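Local coordinates for protein (hdlp (histone deacetylase-like protein)) (PDB 1C3P) that probably acts as a zinc-dependent deacetylase of the histone deacetylase family, binding a zinc ion in an alpha/beta fold and linked to acetoin breakdown, at residues L302-T307 with S345-T350; L32-A37 with E328-I333. All blocks are in the same frame, centred on the assembly; numbering follows the deposited sequence.

Contact 1. Residues L302-T307 with S345-T350; sequences LARAWT and SYMLET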
loop_
_atom_site.group_PDB
_atom_site.type_symbol
_atom_site.label_atom_id
_atom_site.label_comp_id
_atom_site.label_asym_id
_atom_site.label_seq_id
_atom_site.Cartn_x
_atom_site.Cartn_y
_atom_site.Cartn_z
ATOM N N LEU A 302 3.105 2.132 -11.698
ATOM C CA LEU A 302 2.347 1.146 -10.959
ATOM C C LEU A 302 2.354 -0.199 -11.667
ATOM O O LEU A 302 2.728 -1.206 -11.083
ATOM C CB LEU A 302 0.912 1.662 -10.779
ATOM C CG LEU A 302 -0.222 0.818 -10.192
ATOM C CD1 LEU A 302 -1.410 1.725 -9.905
ATOM C CD2 LEU A 302 -0.635 -0.279 -11.151
ATOM N N ALA A 303 1.956 -0.206 -12.937
ATOM C CA ALA A 303 1.886 -1.450 -13.690
ATOM C C ALA A 303 3.188 -2.214 -13.788
ATOM O O ALA A 303 3.217 -3.426 -13.569
ATOM C CB ALA A 303 1.340 -1.186 -15.081
ATOM N N ARG A 304 4.276 -1.530 -14.121
ATOM C CA ARG A 304 5.533 -2.236 -14.257
ATOM C C ARG A 304 6.083 -2.721 -12.923
ATOM O O ARG A 304 6.594 -3.838 -12.827
ATOM C CB ARG A 304 6.592 -1.349 -14.954
ATOM C CG ARG A 304 6.274 -0.901 -16.398
ATOM C CD ARG A 304 7.516 -0.219 -17.020
ATOM N NE ARG A 304 8.070 0.759 -16.097
ATOM C CZ ARG A 304 9.335 1.169 -16.073
ATOM N NH1 ARG A 304 10.235 0.695 -16.937
ATOM N NH2 ARG A 304 9.707 2.044 -15.152
ATOM N N ALA A 305 5.968 -1.892 -11.889
ATOM C CA ALA A 305 6.505 -2.259 -10.584
ATOM C C ALA A 305 5.793 -3.435 -9.946
ATOM O O ALA A 305 6.439 -4.355 -9.444
ATOM C CB ALA A 305 6.494 -1.026 -9.633
ATOM N N TRP A 306 4.464 -3.422 -9.943
ATOM C CA TRP A 306 3.764 -4.553 -9.364
ATOM C C TRP A 306 3.974 -5.780 -10.226
ATOM O O TRP A 306 3.902 -6.904 -9.735
ATOM C CB TRP A 306 2.273 -4.272 -9.188
ATOM C CG TRP A 306 1.985 -3.469 -7.939
ATOM C CD1 TRP A 306 2.800 -3.322 -6.857
ATOM C CD2 TRP A 306 0.776 -2.772 -7.630
ATOM N NE1 TRP A 306 2.173 -2.575 -5.886
ATOM C CE2 TRP A 306 0.929 -2.226 -6.336
ATOM C CE3 TRP A 306 -0.427 -2.557 -8.319
ATOM C CZ2 TRP A 306 -0.079 -1.475 -5.717
ATOM C CZ3 TRP A 306 -1.427 -1.811 -7.708
ATOM C CH2 TRP A 306 -1.244 -1.279 -6.414
ATOM N N THR A 307 4.232 -5.577 -11.512
ATOM C CA THR A 307 4.478 -6.725 -12.371
ATOM C C THR A 307 5.767 -7.393 -11.889
ATOM O O THR A 307 5.842 -8.617 -11.837
ATOM C CB THR A 307 4.556 -6.303 -13.863
ATOM O OG1 THR A 307 3.232 -5.987 -14.320
ATOM C CG2 THR A 307 5.135 -7.423 -14.725
ATOM N N SER A 345 7.742 8.226 -21.885
ATOM C CA SER A 345 7.573 7.169 -22.883
ATOM C C SER A 345 8.648 6.083 -22.840
ATOM O O SER A 345 8.437 4.976 -23.343
ATOM C CB SER A 345 7.528 7.770 -24.284
ATOM O OG SER A 345 8.766 8.382 -24.572
ATOM N N TYR A 346 9.802 6.397 -22.261
ATOM C CA TYR A 346 10.886 5.423 -22.153
ATOM C C TYR A 346 10.447 4.244 -21.279
ATOM O O TYR A 346 10.997 3.148 -21.370
ATOM C CB TYR A 346 12.104 6.088 -21.516
ATOM C CG TYR A 346 11.857 6.544 -20.084
ATOM C CD1 TYR A 346 12.037 5.672 -19.004
ATOM C CD2 TYR A 346 11.424 7.843 -19.819
ATOM C CE1 TYR A 346 11.793 6.090 -17.681
ATOM C CE2 TYR A 346 11.173 8.272 -18.504
ATOM C CZ TYR A 346 11.361 7.393 -17.445
ATOM O OH TYR A 346 11.121 7.827 -16.155
ATOM N N MET A 347 9.463 4.479 -20.416
ATOM C CA MET A 347 8.971 3.428 -19.523
ATOM C C MET A 347 8.306 2.313 -20.299
ATOM O O MET A 347 8.233 1.174 -19.822
ATOM C CB MET A 347 7.971 4.009 -18.518
ATOM C CG MET A 347 8.570 5.034 -17.578
ATOM S SD MET A 347 7.306 5.765 -16.471
ATOM C CE MET A 347 6.188 6.365 -17.538
ATOM N N LEU A 348 7.834 2.647 -21.503
ATOM C CA LEU A 348 7.157 1.689 -22.380
ATOM C C LEU A 348 8.164 0.796 -23.098
ATOM O O LEU A 348 7.799 -0.221 -23.690
ATOM C CB LEU A 348 6.326 2.426 -23.442
ATOM C CG LEU A 348 5.270 3.463 -23.059
ATOM C CD1 LEU A 348 4.693 4.084 -24.336
ATOM C CD2 LEU A 348 4.169 2.817 -22.221
ATOM N N GLU A 349 9.433 1.182 -23.035
ATOM C CA GLU A 349 10.502 0.456 -23.710
ATOM C C GLU A 349 11.186 -0.651 -22.907
ATOM O O GLU A 349 12.021 -1.384 -23.438
ATOM C CB GLU A 349 11.552 1.460 -24.195
ATOM C CG GLU A 349 11.011 2.513 -25.138
ATOM C CD GLU A 349 10.366 1.910 -26.371
ATOM O OE1 GLU A 349 10.906 0.909 -26.884
ATOM O OE2 GLU A 349 9.340 2.441 -26.840
ATOM N N THR A 350 10.848 -0.769 -21.632
ATOM C CA THR A 350 11.442 -1.795 -20.789
ATOM C C THR A 350 10.594 -1.987 -19.549
ATOM O O THR A 350 9.900 -1.072 -19.117
ATOM C CB THR A 350 12.854 -1.414 -20.338
ATOM O OG1 THR A 350 13.701 -1.269 -21.483
ATOM C CG2 THR A 350 13.429 -2.492 -19.433
#
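R304 on helix 299-314 faces a 3-10 turn and the loop after it, and the CA atoms nearest each other across the two segments, those of R304 and M347, lie 8.5 Å apart. R304 has CG beside its own backbone N (chi1 -62°), and a bend at chi3 carries the guanidinium across the M347 side chain at about a right angle. CB of M347 lies over the centre of one guanidinium face, 4.0 Å from CZ of R304, so the arginine offers a flat surface to an apolar chain while its N-H groups point outward in the plane. NH1 of R304 uses this edge to give a hydrogen bond to the backbone O of T350 at 2.8 Å. The bond is nearly straight, 164° at the hydrogen, and T350 O lies almost in the guanidinium plane, although the donor stands above the carbonyl plane. Lower on the same chain, CD of R304 packs 3.2 Å from the backbone O of M347. Arginine suits the site because it combines reach, a flat stacking face and several donors; NH2 also makes a long, weak ion pair with D353. A leucine here would probably leave the T350 carbonyl without this donor and M347 CB without its flat partner. M347 is unbranched and flexible, and it also touches E262 and H298. Thus an arginine of the helix holds a backbone carbonyl of the loop between helices 324-332 and 362-372, on the periphery of the alpha/beta histone deacetylase fold, away from the zinc site.

Contact 2. Residues L32-A37 with E328-I333; sequences LRFKDA and ELLKSI. Unlike the reference sequence in segment 32-37: K35 (reference Leu).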
loop_
_atom_site.group_PDB
_atom_site.type_symbol
_atom_site.label_atom_id
_atom_site.label_comp_id
_atom_site.label_asym_id
_atom_site.label_seq_id
_atom_site.Cartn_x
_atom_site.Cartn_y
_atom_site.Cartn_z
ATOM N N LEU A 32 -4.264 -6.117 -13.746
ATOM C CA LEU A 32 -4.782 -7.359 -14.294
ATOM C C LEU A 32 -4.704 -7.368 -15.809
ATOM O O LEU A 32 -4.244 -8.343 -16.386
ATOM C CB LEU A 32 -6.233 -7.597 -13.850
ATOM C CG LEU A 32 -6.492 -8.001 -12.394
ATOM C CD1 LEU A 32 -7.983 -8.271 -12.184
ATOM C CD2 LEU A 32 -5.708 -9.259 -12.069
ATOM N N ARG A 33 -5.153 -6.288 -16.446
ATOM C CA ARG A 33 -5.115 -6.225 -17.902
ATOM C C ARG A 33 -3.681 -6.225 -18.403
ATOM O O ARG A 33 -3.383 -6.790 -19.450
ATOM C CB ARG A 33 -5.862 -4.986 -18.413
ATOM C CG ARG A 33 -7.375 -5.045 -18.152
ATOM C CD ARG A 33 -8.154 -4.010 -18.957
ATOM N NE ARG A 33 -7.772 -2.643 -18.623
ATOM C CZ ARG A 33 -8.316 -1.560 -19.170
ATOM N NH1 ARG A 33 -9.271 -1.681 -20.079
ATOM N NH2 ARG A 33 -7.911 -0.351 -18.797
ATOM N N PHE A 34 -2.789 -5.603 -17.640
ATOM C CA PHE A 34 -1.389 -5.534 -18.011
ATOM C C PHE A 34 -0.717 -6.906 -17.899
ATOM O O PHE A 34 -0.020 -7.350 -18.816
ATOM C CB PHE A 34 -0.661 -4.527 -17.115
ATOM C CG PHE A 34 0.743 -4.251 -17.543
ATOM C CD1 PHE A 34 0.995 -3.472 -18.662
ATOM C CD2 PHE A 34 1.822 -4.799 -16.844
ATOM C CE1 PHE A 34 2.317 -3.232 -19.088
ATOM C CE2 PHE A 34 3.140 -4.570 -17.252
ATOM C CZ PHE A 34 3.387 -3.781 -18.382
ATOM N N LYS A 35 -0.917 -7.613 -16.792
ATOM C CA LYS A 35 -0.263 -8.905 -16.727
ATOM C C LYS A 35 -0.820 -9.865 -17.762
ATOM O O LYS A 35 -0.110 -10.751 -18.221
ATOM C CB LYS A 35 -0.355 -9.501 -15.338
ATOM C CG LYS A 35 0.625 -8.852 -14.376
ATOM C CD LYS A 35 0.504 -9.448 -13.005
ATOM C CE LYS A 35 -0.866 -9.191 -12.436
ATOM N NZ LYS A 35 -1.968 -9.781 -13.240
ATOM N N ASP A 36 -2.080 -9.686 -18.134
ATOM C CA ASP A 36 -2.680 -10.550 -19.140
ATOM C C ASP A 36 -2.057 -10.216 -20.489
ATOM O O ASP A 36 -1.645 -11.115 -21.228
ATOM C CB ASP A 36 -4.198 -10.355 -19.191
ATOM C CG ASP A 36 -4.874 -11.278 -20.205
ATOM O OD1 ASP A 36 -4.607 -12.499 -20.183
ATOM O OD2 ASP A 36 -5.682 -10.782 -21.009
ATOM N N ALA A 37 -1.980 -8.926 -20.806
ATOM C CA ALA A 37 -1.383 -8.494 -22.073
ATOM C C ALA A 37 0.062 -9.008 -22.203
ATOM O O ALA A 37 0.502 -9.350 -23.299
ATOM C CB ALA A 37 -1.427 -6.948 -22.187
ATOM N N GLU A 328 0.395 -0.696 -25.914
ATOM C CA GLU A 328 -0.833 -0.066 -26.370
ATOM C C GLU A 328 -1.820 0.118 -25.218
ATOM O O GLU A 328 -2.508 1.143 -25.128
ATOM C CB GLU A 328 -1.424 -0.890 -27.512
ATOM C CG GLU A 328 -0.485 -0.894 -28.707
ATOM C CD GLU A 328 -0.999 -1.684 -29.893
ATOM O OE1 GLU A 328 -2.134 -1.425 -30.338
ATOM O OE2 GLU A 328 -0.252 -2.551 -30.392
ATOM N N LEU A 329 -1.869 -0.863 -24.322
ATOM C CA LEU A 329 -2.748 -0.771 -23.157
ATOM C C LEU A 329 -2.367 0.480 -22.361
ATOM O O LEU A 329 -3.209 1.335 -22.099
ATOM C CB LEU A 329 -2.587 -2.008 -22.261
ATOM C CG LEU A 329 -3.231 -1.930 -20.861
ATOM C CD1 LEU A 329 -4.743 -1.748 -20.982
ATOM C CD2 LEU A 329 -2.895 -3.177 -20.076
ATOM N N LEU A 330 -1.094 0.591 -21.995
ATOM C CA LEU A 330 -0.641 1.743 -21.218
ATOM C C LEU A 330 -0.888 3.061 -21.926
ATOM O O LEU A 330 -1.306 4.037 -21.301
ATOM C CB LEU A 330 0.839 1.615 -20.877
ATOM C CG LEU A 330 1.196 0.415 -19.999
ATOM C CD1 LEU A 330 2.658 0.531 -19.583
ATOM C CD2 LEU A 330 0.320 0.380 -18.766
ATOM N N LYS A 331 -0.638 3.088 -23.233
ATOM C CA LYS A 331 -0.850 4.304 -24.008
ATOM C C LYS A 331 -2.325 4.698 -24.071
ATOM O O LYS A 331 -2.638 5.872 -24.287
ATOM C CB LYS A 331 -0.289 4.138 -25.433
ATOM C CG LYS A 331 1.200 3.840 -25.480
ATOM C CD LYS A 331 1.708 3.714 -26.906
ATOM C CE LYS A 331 1.568 5.027 -27.657
ATOM N NZ LYS A 331 2.128 4.942 -29.035
ATOM N N SER A 332 -3.227 3.742 -23.850
ATOM C CA SER A 332 -4.666 4.020 -23.920
ATOM C C SER A 332 -5.216 4.706 -22.675
ATOM O O SER A 332 -6.321 5.251 -22.695
ATOM C CB SER A 332 -5.457 2.728 -24.159
ATOM O OG SER A 332 -5.511 1.928 -22.986
ATOM N N ILE A 333 -4.449 4.667 -21.593
ATOM C CA ILE A 333 -4.857 5.286 -20.339
ATOM C C ILE A 333 -4.738 6.803 -20.442
ATOM O O ILE A 333 -3.632 7.327 -20.552
ATOM C CB ILE A 333 -3.954 4.836 -19.183
ATOM C CG1 ILE A 333 -3.880 3.312 -19.139
ATOM C CG2 ILE A 333 -4.494 5.377 -17.859
ATOM C CD1 ILE A 333 -2.889 2.790 -18.128
#
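L329 inserts its side chain between R33 and F34 in an antiparallel helix-helix packing at the edge of the alpha/beta fold. The short axes of 32-37 and 328-332 run at 156° and approach to 10.5 Å, a spacing that leaves room for a layer of side chains. CD2 of L329 sits against the backbone of the opposing helix, 3.4 Å from the N of F34, and also meets CB of F34 near the plane of its ring, at the edge. The other branch, CD1, lies over a guanidinium face of R33, toward its rim and 3.9 Å from NE. A branched leucine suits this place because one methyl rests against the backbone at F34 while the other lies against a face of the guanidinium. R33 can serve at this exposed border because its aliphatic stem packs inward, CB against CD2 of L329, while its guanidinium extends across L329 CD1.

Deeper in the interface, F34 meets L330, with CE1 of F34 3.8 Å from CD1 of L330. F34 has CG anti to its backbone N (chi1 -172°), and this swings the ring from the flank of its helix toward L330. The large, flat ring is long enough to reach L330 from there, and T307 and L322 also touch the F34 side chain. L330 packs as well on L30, one turn before F34 on the first helix, and on Y300.

Behind the L329 side chain, the carbonyl of L329 accepts from the backbone N of S332 and from the S332 hydroxyl. OG of S332 donates to O of L329 at 2.5 Å, in the carbonyl plane and on a lone pair.

In the fold
From the N terminus the chain enters helix 28-37 and then builds all but the first strand of the parallel sheet before reaching helix 299-314 and helix 324-332. Contact 2 closes the longer loop, with 290 residues between its segments, and returns a late helix to an early one. Contact 1 spans only 37 residues and joins helix 299-314 to the loop before helix 362-372. The two loops cross, since the segments alternate as 32-37, 302-307, 328-333, 345-350. Their centres lie about 10 Å apart, and T307 and A303 touch F34 while L348 packs on L330 and K331, uniting three helices and the loop between helices 324-332 and 362-372.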